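Local coordinates for protein N(G),N(G)-dimethylarginine dimethylaminohydrolase (Pseudomonas aeruginosa, PDB 1H70) that hydrolyses dimethylated and monomethylated arginine, inhibitors of nitric oxide synthase, to citrulline and dimethylamine or methylamine, at residues A[7-12]-A[51-56]; A[57-62]-A[87-92]. The protein carries 1 engineered substitution. All coordinates share one frame; numbering follows the deposited sequence.

Contact 1. Residues A[7-12]-A[51-56]; sequences IARTPA and TLLPPD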
ATOM      1  N   ILE A   7      -4.467   8.902  -5.261  1.00  9.14           N
ATOM      2  CA  ILE A   7      -4.963   8.304  -6.507  1.00  9.32           C
ATOM      3  C   ILE A   7      -5.603   6.970  -6.102  1.00  8.89           C
ATOM      4  O   ILE A   7      -5.055   6.233  -5.264  1.00  8.25           O
ATOM      5  CB  ILE A   7      -3.863   8.035  -7.548  1.00  8.39           C
ATOM      6  CG1 ILE A   7      -3.206   9.345  -7.982  1.00 10.07           C
ATOM      7  CG2 ILE A   7      -4.414   7.272  -8.746  1.00 10.57           C
ATOM      8  CD1 ILE A   7      -1.857   9.147  -8.642  1.00 11.05           C
ATOM      9  N   ALA A   8      -6.737   6.634  -6.707  1.00  8.63           N
ATOM     10  CA  ALA A   8      -7.438   5.366  -6.422  1.00  8.10           C
ATOM     11  C   ALA A   8      -8.100   4.908  -7.712  1.00  8.95           C
ATOM     12  O   ALA A   8      -8.156   5.688  -8.686  1.00  8.14           O
ATOM     13  CB  ALA A   8      -8.510   5.554  -5.346  1.00  8.64           C
ATOM     14  N   ARG A   9      -8.630   3.692  -7.742  1.00  9.17           N
ATOM     15  CA  ARG A   9      -9.314   3.238  -8.972  1.00  8.48           C
ATOM     16  C   ARG A   9     -10.514   2.395  -8.593  1.00  9.62           C
ATOM     17  O   ARG A   9     -10.404   1.486  -7.784  1.00  9.86           O
ATOM     18  CB  ARG A   9      -8.367   2.433  -9.836  1.00  9.04           C
ATOM     19  CG  ARG A   9      -8.966   1.971 -11.211  1.00  9.15           C
ATOM     20  CD  ARG A   9      -8.102   0.960 -11.937  1.00  9.81           C
ATOM     21  NE  ARG A   9      -6.856   1.513 -12.452  1.00 11.04           N
ATOM     22  CZ  ARG A   9      -6.744   2.294 -13.517  1.00 12.26           C
ATOM     23  NH1 ARG A   9      -7.820   2.647 -14.222  1.00 12.27           N
ATOM     24  NH2 ARG A   9      -5.533   2.724 -13.885  1.00 12.77           N
ATOM     25  N   THR A  10     -11.657   2.688  -9.187  1.00  9.20           N
ATOM     26  CA  THR A  10     -12.880   1.937  -8.946  1.00 10.51           C
ATOM     27  C   THR A  10     -12.647   0.469  -9.207  1.00 10.16           C
ATOM     28  O   THR A  10     -12.014   0.139 -10.184  1.00 10.11           O
ATOM     29  CB  THR A  10     -13.936   2.480  -9.945  1.00 11.33           C
ATOM     30  OG1 THR A  10     -14.051   3.898  -9.727  1.00  9.55           O
ATOM     31  CG2 THR A  10     -15.329   1.868  -9.710  1.00 10.52           C
ATOM     32  N   PRO A  11     -13.175  -0.424  -8.365  1.00 10.65           N
ATOM     33  CA  PRO A  11     -13.006  -1.869  -8.590  1.00  9.90           C
ATOM     34  C   PRO A  11     -13.802  -2.340  -9.815  1.00 10.44           C
ATOM     35  O   PRO A  11     -14.863  -1.766 -10.122  1.00 10.64           O
ATOM     36  CB  PRO A  11     -13.539  -2.482  -7.287  1.00  9.76           C
ATOM     37  CG  PRO A  11     -14.520  -1.488  -6.789  1.00 10.05           C
ATOM     38  CD  PRO A  11     -13.965  -0.118  -7.154  1.00  9.54           C
ATOM     39  N   ALA A  12     -13.277  -3.327 -10.530  1.00  9.93           N
ATOM     40  CA  ALA A  12     -13.933  -3.872 -11.717  1.00 11.45           C
ATOM     41  C   ALA A  12     -14.843  -5.016 -11.315  1.00 12.40           C
ATOM     42  O   ALA A  12     -14.717  -5.565 -10.212  1.00 12.03           O
ATOM     43  CB  ALA A  12     -12.899  -4.386 -12.689  1.00 11.65           C
ATOM     44  N   THR A  51      -7.881  11.652  -7.012  1.00 10.38           N
ATOM     45  CA  THR A  51      -8.006  11.344  -8.431  1.00 10.01           C
ATOM     46  C   THR A  51      -8.518   9.919  -8.481  1.00  9.80           C
ATOM     47  O   THR A  51      -7.805   9.012  -8.090  1.00  9.38           O
ATOM     48  CB  THR A  51      -6.649  11.473  -9.138  1.00 10.49           C
ATOM     49  OG1 THR A  51      -6.243  12.842  -9.048  1.00 10.42           O
ATOM     50  CG2 THR A  51      -6.779  11.101 -10.628  1.00  9.40           C
ATOM     51  N   LEU A  52      -9.742   9.724  -8.955  1.00  9.96           N
ATOM     52  CA  LEU A  52     -10.378   8.433  -8.965  1.00 10.03           C
ATOM     53  C   LEU A  52     -10.492   7.926 -10.383  1.00 10.10           C
ATOM     54  O   LEU A  52     -11.237   8.483 -11.166  1.00 10.03           O
ATOM     55  CB  LEU A  52     -11.756   8.580  -8.303  1.00 11.76           C
ATOM     56  CG  LEU A  52     -12.701   7.381  -8.228  1.00 12.38           C
ATOM     57  CD1 LEU A  52     -12.014   6.151  -7.616  1.00 13.03           C
ATOM     58  CD2 LEU A  52     -13.956   7.768  -7.419  1.00 11.17           C
ATOM     59  N   LEU A  53      -9.719   6.886 -10.690  1.00  9.31           N
ATOM     60  CA  LEU A  53      -9.695   6.343 -12.068  1.00  9.61           C
ATOM     61  C   LEU A  53     -10.783   5.325 -12.288  1.00 10.67           C
ATOM     62  O   LEU A  53     -11.252   4.718 -11.341  1.00 10.78           O
ATOM     63  CB  LEU A  53      -8.309   5.738 -12.343  1.00  9.72           C
ATOM     64  CG  LEU A  53      -7.188   6.755 -11.989  1.00 10.01           C
ATOM     65  CD1 LEU A  53      -5.841   6.078 -12.122  1.00 10.91           C
ATOM     66  CD2 LEU A  53      -7.281   7.943 -12.962  1.00 11.62           C
ATOM     67  N   PRO A  54     -11.177   5.143 -13.555  1.00 11.19           N
ATOM     68  CA  PRO A  54     -12.253   4.197 -13.915  1.00 11.83           C
ATOM     69  C   PRO A  54     -11.805   2.735 -13.822  1.00 11.88           C
ATOM     70  O   PRO A  54     -10.618   2.377 -13.903  1.00 11.99           O
ATOM     71  CB  PRO A  54     -12.583   4.571 -15.371  1.00 11.88           C
ATOM     72  CG  PRO A  54     -11.284   5.180 -15.893  1.00 13.50           C
ATOM     73  CD  PRO A  54     -10.645   5.881 -14.710  1.00 11.70           C
ATOM     74  N   PRO A  55     -12.781   1.849 -13.686  1.00 12.79           N
ATOM     75  CA  PRO A  55     -12.473   0.420 -13.591  1.00 13.18           C
ATOM     76  C   PRO A  55     -11.908  -0.120 -14.897  1.00 13.57           C
ATOM     77  O   PRO A  55     -12.179   0.424 -15.979  1.00 13.25           O
ATOM     78  CB  PRO A  55     -13.829  -0.219 -13.281  1.00 12.89           C
ATOM     79  CG  PRO A  55     -14.855   0.771 -13.733  1.00 13.62           C
ATOM     80  CD  PRO A  55     -14.233   2.142 -13.619  1.00 12.66           C
ATOM     81  N   ASP A  56     -11.127  -1.196 -14.826  1.00 14.02           N
ATOM     82  CA  ASP A  56     -10.607  -1.809 -16.059  1.00 14.16           C
ATOM     83  C   ASP A  56     -10.853  -3.297 -15.880  1.00 14.31           C
ATOM     84  O   ASP A  56     -10.181  -3.939 -15.086  1.00 12.91           O
ATOM     85  CB  ASP A  56      -9.131  -1.549 -16.262  1.00 14.32           C
ATOM     86  CG  ASP A  56      -8.664  -1.925 -17.655  1.00 16.63           C
ATOM     87  OD1 ASP A  56      -9.161  -2.932 -18.235  1.00 16.84           O
ATOM     88  OD2 ASP A  56      -7.834  -1.206 -18.249  1.00 15.25           O
TER
HETATM   89  O   HOH W   1     -10.533  -1.802 -11.824  1.00 13.72           O

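Contact 2. Residues A[57-62]-A[87-92]; sequences ERFPDS and RGETEI. With CIR (citrulline), chain B.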
ATOM      1  N   GLU A  57     -11.814  -3.839 -16.619  1.00 14.08           N
ATOM      2  CA  GLU A  57     -12.162  -5.249 -16.502  1.00 15.26           C
ATOM      3  C   GLU A  57     -11.053  -6.236 -16.840  1.00 15.52           C
ATOM      4  O   GLU A  57     -11.064  -7.390 -16.375  1.00 16.01           O
ATOM      5  CB  GLU A  57     -13.405  -5.550 -17.373  1.00 14.31           C
ATOM      6  CG  GLU A  57     -14.643  -4.812 -16.910  1.00 15.69           C
ATOM      7  CD  GLU A  57     -15.044  -5.225 -15.504  1.00 16.47           C
ATOM      8  OE1 GLU A  57     -14.736  -6.381 -15.123  1.00 16.69           O
ATOM      9  OE2 GLU A  57     -15.651  -4.413 -14.773  1.00 17.72           O
ATOM     10  N   ARG A  58     -10.089  -5.808 -17.640  1.00 14.86           N
ATOM     11  CA  ARG A  58      -8.989  -6.681 -18.013  1.00 15.28           C
ATOM     12  C   ARG A  58      -8.059  -6.968 -16.831  1.00 14.54           C
ATOM     13  O   ARG A  58      -7.268  -7.867 -16.911  1.00 13.99           O
ATOM     14  CB  ARG A  58      -8.126  -6.049 -19.106  1.00 15.98           C
ATOM     15  CG  ARG A  58      -8.825  -5.727 -20.414  1.00 18.36           C
ATOM     16  CD  ARG A  58      -7.867  -4.992 -21.346  1.00 21.40           C
ATOM     17  NE  ARG A  58      -7.518  -3.690 -20.773  1.00 22.54           N
ATOM     18  CZ  ARG A  58      -6.800  -2.782 -21.384  1.00 24.99           C
ATOM     19  NH1 ARG A  58      -6.370  -3.023 -22.626  1.00 26.86           N
ATOM     20  NH2 ARG A  58      -6.539  -1.629 -20.774  1.00 25.29           N
ATOM     21  N   PHE A  59      -8.151  -6.178 -15.771  1.00 12.79           N
ATOM     22  CA  PHE A  59      -7.271  -6.307 -14.618  1.00 12.38           C
ATOM     23  C   PHE A  59      -8.058  -6.404 -13.310  1.00 11.15           C
ATOM     24  O   PHE A  59      -8.313  -5.413 -12.632  1.00 13.45           O
ATOM     25  CB  PHE A  59      -6.280  -5.133 -14.555  1.00 11.61           C
ATOM     26  CG  PHE A  59      -5.341  -5.078 -15.739  1.00 13.49           C
ATOM     27  CD1 PHE A  59      -5.600  -4.201 -16.790  1.00 12.38           C
ATOM     28  CD2 PHE A  59      -4.231  -5.901 -15.814  1.00 12.87           C
ATOM     29  CE1 PHE A  59      -4.773  -4.150 -17.875  1.00 12.47           C
ATOM     30  CE2 PHE A  59      -3.396  -5.861 -16.904  1.00 13.12           C
ATOM     31  CZ  PHE A  59      -3.671  -4.982 -17.944  1.00 12.12           C
ATOM     32  N   PRO A  60      -8.451  -7.621 -12.944  1.00 10.95           N
ATOM     33  CA  PRO A  60      -9.236  -7.868 -11.731  1.00  9.79           C
ATOM     34  C   PRO A  60      -8.714  -7.191 -10.451  1.00  9.41           C
ATOM     35  O   PRO A  60      -9.493  -6.735  -9.607  1.00  9.76           O
ATOM     36  CB  PRO A  60      -9.105  -9.381 -11.566  1.00 10.78           C
ATOM     37  CG  PRO A  60      -9.064  -9.877 -12.989  1.00 11.55           C
ATOM     38  CD  PRO A  60      -8.201  -8.857 -13.726  1.00 10.56           C
ATOM     39  N   ASP A  61      -7.398  -7.132 -10.305  1.00  9.12           N
ATOM     40  CA  ASP A  61      -6.772  -6.556  -9.109  1.00  9.10           C
ATOM     41  C   ASP A  61      -6.334  -5.106  -9.294  1.00  9.44           C
ATOM     42  O   ASP A  61      -5.619  -4.563  -8.437  1.00  9.15           O
ATOM     43  CB  ASP A  61      -5.546  -7.388  -8.732  1.00  9.52           C
ATOM     44  CG  ASP A  61      -5.895  -8.751  -8.175  1.00 11.43           C
ATOM     45  OD1 ASP A  61      -6.475  -8.783  -7.064  1.00 11.74           O
ATOM     46  OD2 ASP A  61      -5.593  -9.797  -8.802  1.00 12.48           O
ATOM     47  N   SER A  62      -6.778  -4.434 -10.361  1.00  9.82           N
ATOM     48  CA  SER A  62      -6.348  -3.056 -10.642  1.00 10.39           C
ATOM     49  C   SER A  62      -6.809  -1.980  -9.626  1.00 10.05           C
ATOM     50  O   SER A  62      -6.266  -0.866  -9.561  1.00  9.28           O
ATOM     51  CB  SER A  62      -6.629  -2.681 -12.121  1.00 10.33           C
ATOM     52  OG  SER A  62      -8.014  -2.717 -12.365  1.00 10.45           O
ATOM     53  N   ARG A  87       1.111  -7.224 -14.380  1.00 13.15           N
ATOM     54  CA  ARG A  87       2.179  -6.419 -14.973  1.00 15.10           C
ATOM     55  C   ARG A  87       1.670  -5.272 -15.839  1.00 15.33           C
ATOM     56  O   ARG A  87       2.180  -4.165 -15.752  1.00 15.24           O
ATOM     57  CB  ARG A  87       3.197  -7.257 -15.759  1.00 16.64           C
ATOM     58  CG  ARG A  87       4.493  -6.491 -16.029  1.00 18.37           C
ATOM     59  CD  ARG A  87       5.631  -7.394 -16.376  1.00 24.18           C
ATOM     60  NE  ARG A  87       6.032  -8.225 -15.252  1.00 27.02           N
ATOM     61  CZ  ARG A  87       6.551  -9.442 -15.372  1.00 31.51           C
ATOM     62  NH1 ARG A  87       6.751  -9.982 -16.580  1.00 33.29           N
ATOM     63  NH2 ARG A  87       6.868 -10.135 -14.292  1.00 33.19           N
ATOM     64  N   GLY A  88       0.631  -5.515 -16.624  1.00 14.42           N
ATOM     65  CA  GLY A  88       0.045  -4.530 -17.508  1.00 14.44           C
ATOM     66  C   GLY A  88      -0.664  -3.365 -16.819  1.00 13.90           C
ATOM     67  O   GLY A  88      -1.057  -2.400 -17.478  1.00 13.88           O
ATOM     68  N   GLU A  89      -0.853  -3.434 -15.499  1.00 12.39           N
ATOM     69  CA  GLU A  89      -1.468  -2.347 -14.764  1.00 12.34           C
ATOM     70  C   GLU A  89      -0.631  -1.073 -14.780  1.00 12.20           C
ATOM     71  O   GLU A  89      -1.166   0.029 -14.552  1.00 11.69           O
ATOM     72  CB  GLU A  89      -1.728  -2.726 -13.295  1.00 11.85           C
ATOM     73  CG  GLU A  89      -2.775  -3.822 -13.209  1.00 11.20           C
ATOM     74  CD  GLU A  89      -3.126  -4.212 -11.794  1.00 11.37           C
ATOM     75  OE1 GLU A  89      -2.914  -3.371 -10.878  1.00 10.92           O
ATOM     76  OE2 GLU A  89      -3.604  -5.372 -11.607  1.00 10.28           O
ATOM     77  N   THR A  90       0.673  -1.202 -15.036  1.00 11.59           N
ATOM     78  CA  THR A  90       1.507  -0.003 -15.102  1.00 12.36           C
ATOM     79  C   THR A  90       1.097   0.890 -16.264  1.00 13.59           C
ATOM     80  O   THR A  90       1.177   2.107 -16.185  1.00 13.48           O
ATOM     81  CB  THR A  90       3.003  -0.359 -15.242  1.00 13.51           C
ATOM     82  OG1 THR A  90       3.194  -1.239 -16.356  1.00 13.00           O
ATOM     83  CG2 THR A  90       3.474  -1.102 -13.990  1.00 12.13           C
ATOM     84  N   GLU A  91       0.661   0.265 -17.362  1.00 13.71           N
ATOM     85  CA  GLU A  91       0.287   1.000 -18.566  1.00 14.64           C
ATOM     86  C   GLU A  91      -0.952   1.868 -18.411  1.00 14.09           C
ATOM     87  O   GLU A  91      -1.010   2.960 -18.986  1.00 14.09           O
ATOM     88  CB  GLU A  91       0.072   0.028 -19.738  1.00 15.02           C
ATOM     89  CG  GLU A  91       1.286  -0.829 -20.052  1.00 19.75           C
ATOM     90  CD  GLU A  91       2.420  -0.056 -20.692  1.00 25.01           C
ATOM     91  OE1 GLU A  91       3.585  -0.254 -20.291  1.00 30.18           O
ATOM     92  OE2 GLU A  91       2.164   0.757 -21.601  1.00 27.96           O
ATOM     93  N   ILE A  92      -1.926   1.396 -17.649  1.00 13.83           N
ATOM     94  CA  ILE A  92      -3.169   2.131 -17.469  1.00 13.81           C
ATOM     95  C   ILE A  92      -3.079   3.196 -16.391  1.00 14.03           C
ATOM     96  O   ILE A  92      -3.994   4.012 -16.235  1.00 14.59           O
ATOM     97  CB  ILE A  92      -4.357   1.159 -17.221  1.00 14.65           C
ATOM     98  CG1 ILE A  92      -4.096   0.249 -16.025  1.00 12.82           C
ATOM     99  CG2 ILE A  92      -4.606   0.320 -18.455  1.00 14.05           C
ATOM    100  CD1 ILE A  92      -5.342  -0.500 -15.605  1.00 12.41           C
TER
HETATM  101  C   CIR B 500      -2.725  -9.565  -5.490  1.00 10.28           C
HETATM  102  O   CIR B 500      -1.804  -8.977  -6.135  1.00 11.16           O
HETATM  103  OXT CIR B 500      -2.591 -10.818  -5.174  1.00 11.56           O
HETATM  104  CA  CIR B 500      -3.934  -8.795  -5.032  1.00 10.18           C
HETATM  105  N   CIR B 500      -5.100  -9.696  -4.952  1.00  9.74           N
HETATM  106  C3  CIR B 500      -3.650  -8.142  -3.657  1.00  9.08           C
HETATM  107  C4  CIR B 500      -2.591  -7.037  -3.821  1.00 10.61           C
HETATM  108  C5  CIR B 500      -2.289  -6.426  -2.463  1.00 12.76           C
HETATM  109  N6  CIR B 500      -1.332  -5.318  -2.586  1.00 11.81           N
HETATM  110  C7  CIR B 500      -1.001  -4.490  -1.609  1.00 13.29           C
HETATM  111  O7  CIR B 500      -1.484  -4.565  -0.468  1.00 12.13           O
HETATM  112  N8  CIR B 500      -0.111  -3.514  -1.876  1.00 12.44           N
HETATM  113  O   HOH W   2      -5.328  -7.312 -12.418  1.00  9.31           O
HETATM  114  O   HOH W   3      -3.647  -0.737 -10.560  1.00 12.65           O

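Contact 1. Residues A[7-12]-A[51-56]
R9 reaches along the outer strand and grips the chain just past its end. Its NH1 donates to P54 O at 2.8 Å, in the plane of both the guanidinium and the carbonyl. CG lies anti to the backbone N (chi1 -177°), and a bend at chi3 (-70°) turns the head back to that oxygen. One guanidinium face lies against L53 CB, 3.7 Å from NH1. NH2 makes a weak hydrogen bond to I92 O. On the same face of the sheet, L53 CD1 meets I7 CG2 at 3.9 Å, and T96 of helix 89-100 backs both. This is the tight side. The strands themselves are joined by A8 N to T51 O (3.0 Å), L53 N to A8 O (2.8 Å) and T10 N to L53 O (3.0 Å).

The other face is looser. A8 CB is 4.2 Å from L52 CD1, under helix 29-43, and L52 itself is largely exposed. Past the strands the partners become prolines. T10 CB rests beside P55 CD at 3.7 Å, and the two side chains point the same way. A water links T10 O to D56 N where direct backbone pairing has ended. P54 and P55 lie at the surface. Strands 5-9 and 49-53 run parallel, with helix 29-43 between them in sequence. The arrangement is a classic beta-alpha-beta unit, with 49-53 as an outermost strand of its sheet within this chain.

Contact 2. Residues A[57-62]-A[87-92]
F59 CG lies anti to the carbonyl carbon, beside the backbone N (chi1 -63°), and E89 CG is placed likewise (chi1 -66°). This brings E89 CG to 3.6 Å from F59 CD2. From there the E89 chain runs extended to its carboxylate, passing F59 in the opposite direction. E89 N sits over a face of this ring. F59 CZ comes within 3.6 Å of G88 C, where the chain carries no side chain. I92 CD1 adds an apolar contact to F59 CD1 at 3.9 Å. At the outer end, I92 CG2 touches R58 NH2, whose charge is paired with D56.

The E89 carboxylate ends beside the D61-S62 backbone. No direct hydrogen bond crosses here. Two waters bridge the gap: one joins D61 N to E89 OE2, the other donates to both S62 O and E89 OE1. R86 forms a salt bridge with E89 OE1. F59 to S62 form a type I beta turn. F59 O accepts from both S62 N and S62 OG, the latter at 2.7 Å.

D61 faces the ligand. Its OD1 takes a hydrogen bond from the citrulline N at 2.7 Å, while OD2 accepts from L19 N. R86 also bonds citrulline, so E89 is a second-shell partner of the pocket. Its carboxylate, water-bridged to D61 N and S62 O and salt-bridged to R86, ties the D61 loop to a second ligand-binding residue. The two acidic groups probably suit the positive charges of the ligand amine and R86.

How the contacts relate
Both contacts are partly buried and lie on the same side of the chain's centre. Contact 1 holds sheet elements, strands 5-9 and 49-53, by direct backbone bonds. Contact 2 holds a loop against residues 88-92 by ring packing and bridging waters. They are in series along the chain: contact 1 closes before contact 2 opens. Segment 57-62 follows directly on 51-56. They also touch in space: I92 CG2 packs on D56 OD2, A12 CB on E57 OE2, and R9 CD on S62 O. Contact 1 has prolines at its surface edge, and the side chain of P11 lies about 11 Å from citrulline. Contact 2 reaches the ligand itself. Helix 89-100 forms one side of contact 2 and also touches contact 1.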